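Local coordinates for protein flagellar assembly factor FliW (Geobacillus thermodenitrificans, PDB 5DMD) that probably binds the translational repressor CsrA, stopping it from silencing target mRNAs such as that of flagellin, and also binds flagellin during flagellum assembly, at residues Asn77-Gln81 with Leu82-Gly86. The protein carries 1 engineered substitution. Sequence-based numbering, arbitrary orientation.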
ATOM      1  N   ASN A  77      -4.662  -9.658  16.122  1.00 21.66           N
ATOM      2  CA  ASN A  77      -4.839 -10.630  15.051  1.00 16.80           C
ATOM      3  C   ASN A  77      -3.936 -10.334  13.859  1.00 16.66           C
ATOM      4  O   ASN A  77      -3.353 -11.250  13.272  1.00 17.19           O
ATOM      5  CB  ASN A  77      -6.297 -10.697  14.620  1.00 19.38           C
ATOM      6  CG  ASN A  77      -6.548 -11.847  13.684  1.00 26.58           C
ATOM      7  OD1 ASN A  77      -6.403 -13.007  14.066  1.00 26.50           O
ATOM      8  ND2 ASN A  77      -6.911 -11.537  12.447  1.00 27.26           N
ATOM      9  N   THR A  78      -3.824  -9.059  13.477  1.00 17.13           N
ATOM     10  CA  THR A  78      -2.923  -8.700  12.385  1.00 16.11           C
ATOM     11  C   THR A  78      -1.472  -9.003  12.738  1.00 16.20           C
ATOM     12  O   THR A  78      -0.714  -9.521  11.904  1.00 14.92           O
ATOM     13  CB  THR A  78      -3.089  -7.219  12.034  1.00 14.64           C
ATOM     14  OG1 THR A  78      -4.403  -6.990  11.505  1.00 18.01           O
ATOM     15  CG2 THR A  78      -2.027  -6.759  11.039  1.00 16.41           C
ATOM     16  N   LEU A  79      -1.058  -8.673  13.963  1.00 15.89           N
ATOM     17  CA  LEU A  79       0.316  -8.951  14.367  1.00 15.11           C
ATOM     18  C   LEU A  79       0.626 -10.439  14.260  1.00 16.70           C
ATOM     19  O   LEU A  79       1.701 -10.831  13.788  1.00 17.42           O
ATOM     20  CB  LEU A  79       0.571  -8.434  15.787  1.00 16.97           C
ATOM     21  CG  LEU A  79       0.479  -6.912  15.971  1.00 16.16           C
ATOM     22  CD1 LEU A  79       0.409  -6.546  17.446  1.00 19.77           C
ATOM     23  CD2 LEU A  79       1.645  -6.209  15.310  1.00 21.04           C
ATOM     24  N   GLU A  80      -0.314 -11.283  14.684  1.00 17.54           N
ATOM     25  CA  GLU A  80      -0.122 -12.724  14.574  1.00 17.25           C
ATOM     26  C   GLU A  80      -0.082 -13.173  13.112  1.00 19.01           C
ATOM     27  O   GLU A  80       0.818 -13.920  12.705  1.00 20.19           O
ATOM     28  CB  GLU A  80      -1.210 -13.453  15.363  1.00 18.94           C
ATOM     29  CG  GLU A  80      -1.010 -14.954  15.460  1.00 32.22           C
ATOM     30  CD  GLU A  80      -2.136 -15.622  16.216  1.00 53.25           C
ATOM     31  OE1 GLU A  80      -2.543 -15.071  17.260  1.00 43.94           O
ATOM     32  OE2 GLU A  80      -2.615 -16.685  15.768  1.00 53.45           O
ATOM     33  N   GLN A  81      -1.047 -12.720  12.304  1.00 17.21           N
ATOM     34  CA  GLN A  81      -1.127 -13.165  10.916  1.00 15.70           C
ATOM     35  C   GLN A  81       0.144 -12.832  10.151  1.00 18.95           C
ATOM     36  O   GLN A  81       0.581 -13.605   9.288  1.00 20.15           O
ATOM     37  CB  GLN A  81      -2.317 -12.500  10.223  1.00 17.95           C
ATOM     38  CG  GLN A  81      -3.662 -13.110  10.557  1.00 23.31           C
ATOM     39  CD  GLN A  81      -4.826 -12.220  10.150  1.00 29.12           C
ATOM     40  OE1 GLN A  81      -4.700 -10.998  10.079  1.00 28.16           O
ATOM     41  NE2 GLN A  81      -5.971 -12.839   9.871  1.00 43.89           N
ATOM     42  N   LEU A  82       0.733 -11.671  10.430  1.00 14.88           N
ATOM     43  CA  LEU A  82       1.916 -11.217   9.721  1.00 15.51           C
ATOM     44  C   LEU A  82       3.209 -11.538  10.456  1.00 15.66           C
ATOM     45  O   LEU A  82       4.283 -11.126   9.999  1.00 17.83           O
ATOM     46  CB  LEU A  82       1.822  -9.714   9.494  1.00 13.06           C
ATOM     47  CG  LEU A  82       0.694  -9.285   8.572  1.00 11.56           C
ATOM     48  CD1 LEU A  82       0.722  -7.800   8.408  1.00 13.86           C
ATOM     49  CD2 LEU A  82       0.785  -9.955   7.201  1.00 14.88           C
ATOM     50  N   GLN A  83       3.123 -12.247  11.585  1.00 16.73           N
ATOM     51  CA  GLN A  83       4.298 -12.658  12.368  1.00 18.06           C
ATOM     52  C   GLN A  83       5.179 -11.474  12.764  1.00 19.49           C
ATOM     53  O   GLN A  83       6.406 -11.533  12.680  1.00 19.99           O
ATOM     54  CB  GLN A  83       5.094 -13.763  11.668  1.00 21.31           C
ATOM     55  CG  GLN A  83       4.231 -14.964  11.302  1.00 29.17           C
ATOM     56  CD  GLN A  83       5.041 -16.191  10.940  1.00 50.50           C
ATOM     57  OE1 GLN A  83       6.129 -16.085  10.374  1.00 42.16           O
ATOM     58  NE2 GLN A  83       4.511 -17.366  11.262  1.00 59.88           N
ATOM     59  N   ILE A  84       4.550 -10.395  13.219  1.00 17.01           N
ATOM     60  CA  ILE A  84       5.251  -9.159  13.554  1.00 18.77           C
ATOM     61  C   ILE A  84       5.641  -9.202  15.026  1.00 26.69           C
ATOM     62  O   ILE A  84       4.782  -9.372  15.900  1.00 24.18           O
ATOM     63  CB  ILE A  84       4.380  -7.931  13.251  1.00 14.81           C
ATOM     64  CG1 ILE A  84       4.175  -7.770  11.742  1.00 16.78           C
ATOM     65  CG2 ILE A  84       5.004  -6.669  13.830  1.00 20.31           C
ATOM     66  CD1 ILE A  84       2.998  -6.899  11.374  1.00 17.49           C
ATOM     67  N   THR A  85       6.940  -9.045  15.304  1.00 20.43           N
ATOM     68  CA  THR A  85       7.447  -9.000  16.674  1.00 19.93           C
ATOM     69  C   THR A  85       7.724  -7.583  17.153  1.00 31.02           C
ATOM     70  O   THR A  85       7.770  -7.348  18.366  1.00 33.91           O
ATOM     71  CB  THR A  85       8.758  -9.793  16.786  1.00 22.92           C
ATOM     72  OG1 THR A  85       9.794  -9.118  16.060  1.00 27.75           O
ATOM     73  CG2 THR A  85       8.585 -11.186  16.199  1.00 23.21           C
ATOM     74  N   GLY A  86       7.914  -6.647  16.234  1.00 25.59           N
ATOM     75  CA  GLY A  86       8.252  -5.277  16.569  1.00 28.43           C
ATOM     76  C   GLY A  86       8.240  -4.459  15.301  1.00 25.88           C
ATOM     77  O   GLY A  86       8.103  -4.990  14.195  1.00 20.44           O
TER
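Leu79 and Ile84 meet across the C-terminal end of helix 76-81, which closes in a Schellman motif: Gln83, with its positive phi of 55°, turns the chain out of the last helical turn, and the loop leading to strand 90-97 begins. The N of Leu82 still makes a regular helical bond to Thr78 O at 3.0 Å. Two further backbone bonds define the motif. Two residues on from Leu82, Ile84 N reaches back five residues to Leu79 O at 2.9 Å, lying in the carbonyl plane with a nearly straight N-H...O angle of 168°. Nested within this six-to-one bond, Gln83 N bonds to Glu80 O at 3.1 Å, yet it sits above that carbonyl plane and misses the lone pairs.

Apolar contacts join the same residues that the six-to-one bond pairs, as Schellman ends often do. The side chains of Leu79 and Ile84 cross at about a right angle, CD2 of Leu79 resting 3.7 Å from CG2 of Ile84, while Leu74 touches both. On the inner side, Leu82 and Thr78 run side by side. Leu82 is buried, and its side chain also packs on Val114, Leu121 and Lys123, so the helix end sits against strands 106-116 and 121-124. Cutting Leu82 back to an alanine would probably open a gap beside Val114 and Leu121 and take away the leucine methyl that the Thr78 methyl packs against.

Polar ends are anchored outside the turn: Lys123 NZ bonds to both Thr78 OG1 and Gln81 OE1, Asp75 also holds the Thr78 hydroxyl, and Lys119 binds Gln83 OE1. With OG1 so engaged, Thr78 CG2 stands anti to the backbone N (OG1 chi1 -66°), and this methyl meets Leu82 CD1 at 3.9 Å.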